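Local atomic coordinates of ureidoglycolate hydrolase (Arabidopsis thaliana, PDB entry 4PXE), a protein that hydrolyses (S)-ureidoglycolate to glyoxylate, ammonium and carbon dioxide in plant purine breakdown, working as a manganese-dependent homodimer of the peptidase M20 family. Residues Q21-L27 / K101-V106; R40-T44 / T135-R141; E113-L118 / V417-S421. One frame throughout, in Å; residues are numbered along the deposited sequence.

Interaction 1. Residues Q21-L27 / K101-V106. With MN (manganese (II) ion), chain C; MN (manganese (II) ion), chain D.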
loop_
_atom_site.group_PDB
_atom_site.type_symbol
_atom_site.label_atom_id
_atom_site.label_comp_id
_atom_site.label_asym_id
_atom_site.label_seq_id
_atom_site.Cartn_x
_atom_site.Cartn_y
_atom_site.Cartn_z
ATOM N N GLN A 21 21.968 -28.182 -2.368
ATOM C CA GLN A 21 21.670 -27.038 -3.219
ATOM C C GLN A 21 20.405 -27.252 -4.037
ATOM O O GLN A 21 19.586 -26.342 -4.177
ATOM C CB GLN A 21 22.835 -26.709 -4.162
ATOM C CG GLN A 21 22.530 -25.521 -5.050
ATOM C CD GLN A 21 22.392 -24.268 -4.241
ATOM O OE1 GLN A 21 23.155 -24.055 -3.299
ATOM N NE2 GLN A 21 21.414 -23.440 -4.579
ATOM N N ASN A 22 20.254 -28.452 -4.588
ATOM C CA ASN A 22 19.069 -28.769 -5.369
ATOM C C ASN A 22 17.800 -28.646 -4.525
ATOM O O ASN A 22 16.775 -28.174 -5.013
ATOM C CB ASN A 22 19.181 -30.163 -5.996
ATOM C CG ASN A 22 20.263 -30.239 -7.060
ATOM O OD1 ASN A 22 20.751 -29.216 -7.546
ATOM N ND2 ASN A 22 20.637 -31.458 -7.433
ATOM N N GLN A 23 17.877 -29.054 -3.256
ATOM C CA GLN A 23 16.729 -28.920 -2.354
ATOM C C GLN A 23 16.404 -27.455 -2.053
ATOM O O GLN A 23 15.235 -27.068 -2.003
ATOM C CB GLN A 23 16.963 -29.706 -1.070
ATOM C CG GLN A 23 16.995 -31.210 -1.318
ATOM C CD GLN A 23 17.350 -32.016 -0.085
ATOM O OE1 GLN A 23 17.960 -31.507 0.860
ATOM N NE2 GLN A 23 16.975 -33.284 -0.089
ATOM N N ILE A 24 17.443 -26.640 -1.881
ATOM C CA ILE A 24 17.270 -25.203 -1.687
ATOM C C ILE A 24 16.533 -24.612 -2.885
ATOM O O ILE A 24 15.586 -23.846 -2.734
ATOM C CB ILE A 24 18.638 -24.494 -1.482
ATOM C CG1 ILE A 24 19.233 -24.858 -0.117
ATOM C CG2 ILE A 24 18.508 -22.980 -1.620
ATOM C CD1 ILE A 24 18.788 -23.949 1.008
ATOM N N ASP A 25 16.951 -25.003 -4.081
ATOM C CA ASP A 25 16.332 -24.489 -5.298
ATOM C C ASP A 25 14.894 -24.981 -5.446
ATOM O O ASP A 25 14.008 -24.198 -5.787
ATOM C CB ASP A 25 17.159 -24.889 -6.524
ATOM C CG ASP A 25 18.523 -24.235 -6.543
ATOM O OD1 ASP A 25 18.690 -23.191 -5.882
ATOM O OD2 ASP A 25 19.420 -24.772 -7.224
ATOM N N GLU A 26 14.660 -26.265 -5.197
ATOM C CA GLU A 26 13.301 -26.794 -5.263
ATOM C C GLU A 26 12.367 -26.094 -4.282
ATOM O O GLU A 26 11.254 -25.697 -4.650
ATOM C CB GLU A 26 13.289 -28.311 -5.055
ATOM C CG GLU A 26 13.889 -29.058 -6.241
ATOM C CD GLU A 26 13.846 -30.566 -6.099
ATOM O OE1 GLU A 26 13.494 -31.071 -5.012
ATOM O OE2 GLU A 26 14.179 -31.255 -7.091
ATOM N N LEU A 27 12.817 -25.913 -3.045
ATOM C CA LEU A 27 11.974 -25.237 -2.062
ATOM C C LEU A 27 11.641 -23.796 -2.477
ATOM O O LEU A 27 10.540 -23.301 -2.223
ATOM C CB LEU A 27 12.609 -25.270 -0.671
ATOM C CG LEU A 27 11.612 -25.039 0.466
ATOM C CD1 LEU A 27 10.703 -26.252 0.644
ATOM C CD2 LEU A 27 12.321 -24.717 1.761
ATOM N N LYS A 101 16.613 -17.195 -0.748
ATOM C CA LYS A 101 16.329 -18.629 -0.679
ATOM C C LYS A 101 17.027 -19.339 0.489
ATOM O O LYS A 101 16.835 -20.538 0.686
ATOM C CB LYS A 101 16.792 -19.334 -1.969
ATOM C CG LYS A 101 16.365 -18.689 -3.281
ATOM C CD LYS A 101 16.782 -19.544 -4.492
ATOM C CE LYS A 101 18.285 -19.747 -4.618
ATOM N NZ LYS A 101 18.632 -20.370 -5.953
ATOM N N TYR A 102 17.842 -18.610 1.247
ATOM C CA TYR A 102 18.751 -19.226 2.230
ATOM C C TYR A 102 18.389 -18.936 3.687
ATOM O O TYR A 102 18.618 -19.773 4.569
ATOM C CB TYR A 102 20.210 -18.812 1.941
ATOM C CG TYR A 102 20.693 -19.251 0.576
ATOM C CD1 TYR A 102 21.335 -20.476 0.407
ATOM C CD2 TYR A 102 20.497 -18.443 -0.541
ATOM C CE1 TYR A 102 21.759 -20.890 -0.845
ATOM C CE2 TYR A 102 20.920 -18.846 -1.792
ATOM C CZ TYR A 102 21.553 -20.071 -1.933
ATOM O OH TYR A 102 21.975 -20.485 -3.184
ATOM N N ASP A 103 17.815 -17.762 3.928
ATOM C CA ASP A 103 17.382 -17.376 5.268
ATOM C C ASP A 103 16.413 -18.418 5.825
ATOM O O ASP A 103 15.409 -18.736 5.195
ATOM C CB ASP A 103 16.725 -15.999 5.175
ATOM C CG ASP A 103 16.210 -15.507 6.486
ATOM O OD1 ASP A 103 16.648 -15.983 7.539
ATOM O OD2 ASP A 103 15.355 -14.610 6.464
ATOM N N GLY A 104 16.745 -18.984 6.984
ATOM C CA GLY A 104 15.927 -20.030 7.595
ATOM C C GLY A 104 16.068 -21.408 6.961
ATOM O O GLY A 104 16.310 -22.419 7.643
ATOM N N VAL A 105 15.909 -21.438 5.640
ATOM C CA VAL A 105 15.886 -22.699 4.905
ATOM C C VAL A 105 17.154 -23.527 5.125
ATOM O O VAL A 105 17.074 -24.743 5.300
ATOM C CB VAL A 105 15.645 -22.468 3.399
ATOM C CG1 VAL A 105 15.672 -23.784 2.650
ATOM C CG2 VAL A 105 14.303 -21.779 3.177
ATOM N N VAL A 106 18.315 -22.877 5.158
ATOM C CA VAL A 106 19.561 -23.617 5.397
ATOM C C VAL A 106 19.534 -24.405 6.708
ATOM O O VAL A 106 19.987 -25.553 6.750
ATOM C CB VAL A 106 20.798 -22.694 5.361
ATOM C CG1 VAL A 106 22.049 -23.434 5.846
ATOM C CG2 VAL A 106 21.001 -22.125 3.944
HETATM MN MN MN C . 16.090 -16.374 9.622
HETATM MN MN MN D . 14.658 -13.243 8.056
HETATM O O HOH W 1 24.239 -21.890 -3.173
HETATM O O HOH W 2 14.966 -22.305 -0.475
HETATM O O HOH W 3 16.014 -16.869 11.794
HETATM O O HOH W 4 14.580 -14.746 9.580
HETATM O O HOH W 5 17.244 -14.420 10.617
HETATM O O HOH W 6 16.198 -12.612 8.816
#
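Lys101 reaches Asp25 through a bend at chi3 (-61°) in an otherwise extended chain. Gln21 bends at chi2 (66°), which brings its amide to the hydroxyl of Tyr102. Lys101 NZ then forms a salt bridge with Asp25 OD1 at 2.8 Å. It meets that oxygen on the syn side, 35° out of the carboxylate plane. Gln21 NE2 gives a weak hydrogen bond to Tyr102 OH at 3.3 Å and another weak one to Asp25 OD1. A water accepts from Tyr102 OH. Ile24 fills the apolar side of the contact. Its CG2 sits over one face of the Tyr102 ring, 3.9 Å from Tyr102 CE1. Its CD1 packs on Val105 CG1 at 3.5 Å, and Leu27 CD2 meets the same Val105 CG1 at 3.6 Å. A second water donates to Ile24 O and Lys101 O and so ties the two backbones together. Asp103, directly after Tyr102, bridges the two manganese ions: OD1 binds one and OD2 the other, each at 2.2 Å. The contact thus joins helix 17-28 to the metal-binding loop. The Lys101 charge is probably balanced by Asp25, while the Asp103 carboxylate is shared by the two metals.

Interaction 2. Residues R40-T44 / T135-R141. With MN (manganese (II) ion), chain D; GLV (glyoxylic acid), chain E.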
loop_
_atom_site.group_PDB
_atom_site.type_symbol
_atom_site.label_atom_id
_atom_site.label_comp_id
_atom_site.label_asym_id
_atom_site.label_seq_id
_atom_site.Cartn_x
_atom_site.Cartn_y
_atom_site.Cartn_z
ATOM N N ARG A 40 7.013 -16.194 0.857
ATOM C CA ARG A 40 6.281 -17.359 1.354
ATOM C C ARG A 40 5.779 -17.100 2.757
ATOM O O ARG A 40 6.535 -17.144 3.726
ATOM C CB ARG A 40 7.135 -18.629 1.292
ATOM C CG ARG A 40 6.367 -19.865 1.734
ATOM C CD ARG A 40 7.081 -21.143 1.325
ATOM N NE ARG A 40 8.427 -21.228 1.883
ATOM C CZ ARG A 40 9.540 -21.324 1.157
ATOM N NH1 ARG A 40 9.492 -21.338 -0.173
ATOM N NH2 ARG A 40 10.712 -21.408 1.767
ATOM N N VAL A 41 4.484 -16.822 2.851
ATOM C CA VAL A 41 3.891 -16.342 4.081
ATOM C C VAL A 41 3.131 -17.432 4.825
ATOM O O VAL A 41 2.468 -18.280 4.212
ATOM C CB VAL A 41 2.960 -15.144 3.765
ATOM C CG1 VAL A 41 2.314 -14.613 5.026
ATOM C CG2 VAL A 41 3.757 -14.051 3.066
ATOM N N LEU A 42 3.277 -17.406 6.150
ATOM C CA LEU A 42 2.586 -18.295 7.078
ATOM C C LEU A 42 1.153 -18.633 6.670
ATOM O O LEU A 42 0.341 -17.734 6.459
ATOM C CB LEU A 42 2.586 -17.658 8.474
ATOM C CG LEU A 42 1.770 -18.319 9.584
ATOM C CD1 LEU A 42 2.247 -19.746 9.809
ATOM C CD2 LEU A 42 1.891 -17.514 10.851
ATOM N N TYR A 43 0.892 -19.940 6.553
ATOM C CA TYR A 43 -0.431 -20.542 6.311
ATOM C C TYR A 43 -1.020 -20.357 4.907
ATOM O O TYR A 43 -2.135 -20.804 4.646
ATOM C CB TYR A 43 -1.465 -20.124 7.372
ATOM C CG TYR A 43 -1.181 -20.537 8.804
ATOM C CD1 TYR A 43 -0.563 -21.748 9.109
ATOM C CD2 TYR A 43 -1.560 -19.715 9.859
ATOM C CE1 TYR A 43 -0.324 -22.113 10.432
ATOM C CE2 TYR A 43 -1.329 -20.061 11.171
ATOM C CZ TYR A 43 -0.715 -21.267 11.464
ATOM O OH TYR A 43 -0.489 -21.589 12.786
ATOM N N THR A 44 -0.297 -19.700 4.003
ATOM C CA THR A 44 -0.738 -19.635 2.618
ATOM C C THR A 44 -0.502 -20.964 1.908
ATOM O O THR A 44 0.149 -21.864 2.443
ATOM C CB THR A 44 -0.003 -18.540 1.843
ATOM O OG1 THR A 44 1.399 -18.845 1.829
ATOM C CG2 THR A 44 -0.231 -17.168 2.494
ATOM N N THR A 135 6.882 -22.986 12.991
ATOM C CA THR A 135 5.745 -22.770 12.113
ATOM C C THR A 135 5.855 -21.471 11.305
ATOM O O THR A 135 5.374 -21.387 10.179
ATOM C CB THR A 135 4.402 -22.845 12.888
ATOM O OG1 THR A 135 3.339 -23.093 11.962
ATOM C CG2 THR A 135 4.133 -21.571 13.693
ATOM N N SER A 136 6.508 -20.473 11.894
ATOM C CA SER A 136 6.774 -19.198 11.238
ATOM C C SER A 136 7.711 -18.425 12.135
ATOM O O SER A 136 7.553 -18.452 13.360
ATOM C CB SER A 136 5.476 -18.407 11.050
ATOM O OG SER A 136 5.750 -17.033 10.831
ATOM N N GLU A 137 8.681 -17.732 11.542
ATOM C CA GLU A 137 9.579 -16.882 12.310
ATOM C C GLU A 137 9.443 -15.420 11.893
ATOM O O GLU A 137 9.744 -14.512 12.672
ATOM C CB GLU A 137 11.028 -17.366 12.148
ATOM C CG GLU A 137 12.048 -16.614 12.988
ATOM C CD GLU A 137 12.680 -15.442 12.274
ATOM O OE1 GLU A 137 12.480 -15.269 11.046
ATOM O OE2 GLU A 137 13.384 -14.669 12.964
ATOM N N GLU A 138 9.017 -15.185 10.654
ATOM C CA GLU A 138 8.917 -13.817 10.140
ATOM C C GLU A 138 7.603 -13.150 10.555
ATOM O O GLU A 138 6.580 -13.823 10.672
ATOM C CB GLU A 138 9.086 -13.800 8.621
ATOM C CG GLU A 138 10.412 -14.392 8.160
ATOM C CD GLU A 138 11.567 -13.447 8.299
ATOM O OE1 GLU A 138 11.476 -12.407 8.990
ATOM O OE2 GLU A 138 12.599 -13.763 7.670
ATOM N N PRO A 139 7.628 -11.824 10.790
ATOM C CA PRO A 139 6.444 -11.120 11.313
ATOM C C PRO A 139 5.456 -10.694 10.229
ATOM O O PRO A 139 4.514 -9.957 10.526
ATOM C CB PRO A 139 7.054 -9.876 11.968
ATOM C CG PRO A 139 8.254 -9.584 11.129
ATOM C CD PRO A 139 8.825 -10.960 10.797
ATOM N N THR A 140 5.660 -11.151 8.999
ATOM C CA THR A 140 4.915 -10.658 7.831
ATOM C C THR A 140 3.391 -10.651 7.961
ATOM O O THR A 140 2.739 -9.640 7.665
ATOM C CB THR A 140 5.277 -11.481 6.578
ATOM O OG1 THR A 140 6.704 -11.534 6.458
ATOM C CG2 THR A 140 4.686 -10.853 5.309
ATOM N N ARG A 141 2.819 -11.777 8.373
ATOM C CA ARG A 141 1.369 -11.896 8.292
ATOM C C ARG A 141 0.628 -11.213 9.437
ATOM O O ARG A 141 -0.308 -10.458 9.191
ATOM C CB ARG A 141 0.936 -13.357 8.198
ATOM C CG ARG A 141 -0.559 -13.476 7.940
ATOM C CD ARG A 141 -0.963 -14.822 7.353
ATOM N NE ARG A 141 -2.369 -14.767 6.957
ATOM C CZ ARG A 141 -3.017 -15.717 6.294
ATOM N NH1 ARG A 141 -2.404 -16.846 5.951
ATOM N NH2 ARG A 141 -4.298 -15.532 5.981
HETATM MN MN MN D . 14.658 -13.243 8.056
HETATM C C1 GLV E . 14.128 -11.853 11.161
HETATM O O1 GLV E . 14.744 -12.942 11.758
HETATM C C2 GLV E . 14.793 -10.550 11.437
HETATM O O2 GLV E . 15.839 -10.534 12.163
HETATM O O3 GLV E . 14.315 -9.486 10.946
HETATM O O HOH W 7 6.685 -14.162 5.504
HETATM O O HOH W 8 -3.826 -17.952 3.627
HETATM O O HOH W 4 14.580 -14.746 9.580
HETATM O O HOH W 6 16.198 -12.612 8.816
#
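The Tyr43 ring and the Arg141 guanidinium are the flat groups where the two loops meet. One face of the ring is covered by Leu42 CD1 of its own loop, over the centre and 3.4 Å above the plane. Thr135 OG1 approaches the ring obliquely, 4.1 Å from Tyr43 CE1. The guanidinium is used at its edge. Arg141 NH1 donates to Leu42 O at 2.9 Å, with an N-H...O angle of 165°. That oxygen lies 1° out of the guanidinium plane, and the donor lies in the carbonyl plane. The Arg141 chain is extended from CG to NE, which carries NH1 to Leu42 O. Val41 CG1 crosses its root at about a right angle, 3.7 Å from Arg141 CB.

Leu42 faces the other end of the 135-141 loop. Its CD1 and CD2 straddle Ser136 CB, each at 3.7 Å. Val41 to Thr44 is a type II beta turn. It is closed at Val41 O, which accepts from both Thr44 N and Thr44 OG1. Thr44 is also the N-cap of helix 45-60.

Polar ends are held by neighbours. Tyr43 OH and Thr135 OG1 both bond to Val70 O, Ser136 OG bonds to Asp94, and Arg141 NE forms a salt bridge with Asp168.

The middle of the 135-141 loop carries the active-site acids. Glu138 OE2 binds a manganese ion at 2.2 Å, and Glu138 OE1 is hydrogen-bonded to Asn294 of the second subunit. Glu137 OE1 accepts from the water that bridges the two manganese ions, and Glu137 OE2 lies 2.5 Å from O1 of glyoxylate. The turn meets the loop on both sides of these acids, by van der Waals contact at Ser136 and a hydrogen bond from Arg141, without touching the acids themselves. This anchoring probably limits movement of the loop.

Interaction 3. Residues E113-L118 / V417-S421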
loop_
_atom_site.group_PDB
_atom_site.type_symbol
_atom_site.label_atom_id
_atom_site.label_comp_id
_atom_site.label_asym_id
_atom_site.label_seq_id
_atom_site.Cartn_x
_atom_site.Cartn_y
_atom_site.Cartn_z
ATOM N N GLU A 113 19.844 -32.746 6.394
ATOM C CA GLU A 113 21.079 -33.270 5.822
ATOM C C GLU A 113 22.054 -33.711 6.917
ATOM O O GLU A 113 22.741 -34.714 6.763
ATOM C CB GLU A 113 21.733 -32.263 4.862
ATOM C CG GLU A 113 23.063 -32.733 4.242
ATOM C CD GLU A 113 22.934 -33.949 3.319
ATOM O OE1 GLU A 113 21.804 -34.339 2.945
ATOM O OE2 GLU A 113 23.989 -34.523 2.953
ATOM N N ALA A 114 22.090 -32.994 8.036
ATOM C CA ALA A 114 22.932 -33.392 9.158
ATOM C C ALA A 114 22.545 -34.765 9.713
ATOM O O ALA A 114 23.419 -35.576 10.054
ATOM C CB ALA A 114 22.869 -32.342 10.260
ATOM N N ILE A 115 21.246 -35.039 9.790
ATOM C CA ILE A 115 20.772 -36.358 10.211
ATOM C C ILE A 115 21.245 -37.425 9.229
ATOM O O ILE A 115 21.774 -38.468 9.621
ATOM C CB ILE A 115 19.234 -36.403 10.308
ATOM C CG1 ILE A 115 18.751 -35.525 11.459
ATOM C CG2 ILE A 115 18.745 -37.827 10.503
ATOM C CD1 ILE A 115 19.255 -35.934 12.798
ATOM N N ASN A 116 21.055 -37.160 7.945
ATOM C CA ASN A 116 21.478 -38.098 6.909
ATOM C C ASN A 116 22.988 -38.342 6.904
ATOM O O ASN A 116 23.440 -39.480 6.727
ATOM C CB ASN A 116 20.955 -37.644 5.544
ATOM C CG ASN A 116 19.442 -37.823 5.425
ATOM O OD1 ASN A 116 18.891 -38.813 5.912
ATOM N ND2 ASN A 116 18.772 -36.873 4.790
ATOM N N VAL A 117 23.760 -37.285 7.142
ATOM C CA VAL A 117 25.211 -37.373 7.274
ATOM C C VAL A 117 25.598 -38.304 8.431
ATOM O O VAL A 117 26.435 -39.203 8.274
ATOM C CB VAL A 117 25.830 -35.970 7.514
ATOM C CG1 VAL A 117 27.250 -36.074 8.069
ATOM C CG2 VAL A 117 25.790 -35.121 6.231
ATOM N N LEU A 118 24.979 -38.103 9.590
ATOM C CA LEU A 118 25.256 -38.923 10.765
ATOM C C LEU A 118 24.858 -40.381 10.544
ATOM O O LEU A 118 25.576 -41.304 10.957
ATOM C CB LEU A 118 24.528 -38.356 11.982
ATOM C CG LEU A 118 25.152 -37.087 12.564
ATOM C CD1 LEU A 118 24.263 -36.532 13.679
ATOM C CD2 LEU A 118 26.576 -37.341 13.064
ATOM N N VAL A 417 26.746 -27.692 7.865
ATOM C CA VAL A 417 26.102 -28.977 8.125
ATOM C C VAL A 417 27.038 -29.928 8.874
ATOM O O VAL A 417 26.611 -30.620 9.805
ATOM C CB VAL A 417 25.582 -29.629 6.818
ATOM C CG1 VAL A 417 25.168 -31.083 7.054
ATOM C CG2 VAL A 417 24.407 -28.822 6.248
ATOM N N LYS A 418 28.313 -29.950 8.501
ATOM C CA LYS A 418 29.263 -30.812 9.199
ATOM C C LYS A 418 29.432 -30.396 10.650
ATOM O O LYS A 418 29.457 -31.256 11.535
ATOM C CB LYS A 418 30.618 -30.813 8.496
ATOM C CG LYS A 418 30.626 -31.533 7.160
ATOM C CD LYS A 418 31.980 -31.373 6.497
ATOM C CE LYS A 418 32.013 -32.048 5.148
ATOM N NZ LYS A 418 33.236 -31.672 4.389
ATOM N N VAL A 419 29.560 -29.097 10.903
ATOM C CA VAL A 419 29.664 -28.618 12.279
ATOM C C VAL A 419 28.395 -28.949 13.062
ATOM O O VAL A 419 28.458 -29.387 14.212
ATOM C CB VAL A 419 29.964 -27.112 12.333
ATOM C CG1 VAL A 419 29.897 -26.593 13.780
ATOM C CG2 VAL A 419 31.324 -26.823 11.713
ATOM N N LEU A 420 27.240 -28.777 12.429
ATOM C CA LEU A 420 25.979 -29.137 13.067
ATOM C C LEU A 420 25.910 -30.627 13.407
ATOM O O LEU A 420 25.554 -30.991 14.531
ATOM C CB LEU A 420 24.802 -28.736 12.187
ATOM C CG LEU A 420 23.425 -29.052 12.767
ATOM C CD1 LEU A 420 23.213 -28.349 14.104
ATOM C CD2 LEU A 420 22.328 -28.654 11.774
ATOM N N SER A 421 26.263 -31.479 12.445
ATOM C CA SER A 421 26.282 -32.924 12.658
ATOM C C SER A 421 27.162 -33.308 13.841
ATOM O O SER A 421 26.765 -34.092 14.716
ATOM C CB SER A 421 26.808 -33.632 11.413
ATOM O OG SER A 421 25.936 -33.472 10.307
#
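This is a helix-helix packing contact in the metal-binding domain of the M20 peptidase fold. It joins helix 105-120, which follows the metal-binding loop, to the C-terminal helix 410-429. The axes of the two segments approach to 8.8 Å and cross at -66°. The close approach is made by small residues. Ala114 and Ser421 are the nearest pair in the backbone, with CA atoms 4.9 Å apart.

Ala114 CB points into the other helix and touches three side chains there. It lies 3.3 Å from Ser421 OG and 4.0 Å from Leu420 CD2, and Val417 CG1 closes in at a similar distance. Val417 CG1 stands anti to its backbone N (chi1 169°), which turns it to the Ala114 backbone. It also meets Glu113 CG at 3.9 Å, the two side chains crossing at about a right angle. Farther along the helix, Val117 CG1 lies beside Ser421 OG. Leu118 reaches over the end of the contact, its CD1 and CD2 both 3.6 Å from Ser421 O.

No hydrogen bond links the two segments, and the touching residues are all buried. The polar end of Glu113 turns to Asp16 N and Arg120. Beyond the contact, Leu118 packs on Leu129 and Trp77, and Leu420 on Ile392. These belong to strands 129-133, 73-77 and 389-394, so both helices lie against strands of the same domain.

The one hydroxyl at the crossing is satisfied within its own helix. Ser421 OG donates to Val417 O at 3.0 Å, from 40° above the carbonyl plane, and Val417 O also accepts from Ser421 N.

Interactions 1 and 2 meet at the active site. Their centres are 16 Å apart, and both supply a ligand to the same manganese ion: Asp103 from 101-106 and Glu138 from 135-141. Leu27 and Val105 of interaction 1 also touch Arg40 of interaction 2. Along the chain their segments alternate, so the two contacts interlock the N-terminal part with two of the segments that bind metal. Interaction 3 lies farther out, with its centre 16 Å from that of interaction 1 and 26 Å from that of interaction 2. It shares helix 105-120 with interaction 1, which comes earlier in the chain. That helix runs from the metal site to the crossing with the C-terminal helix 410-429.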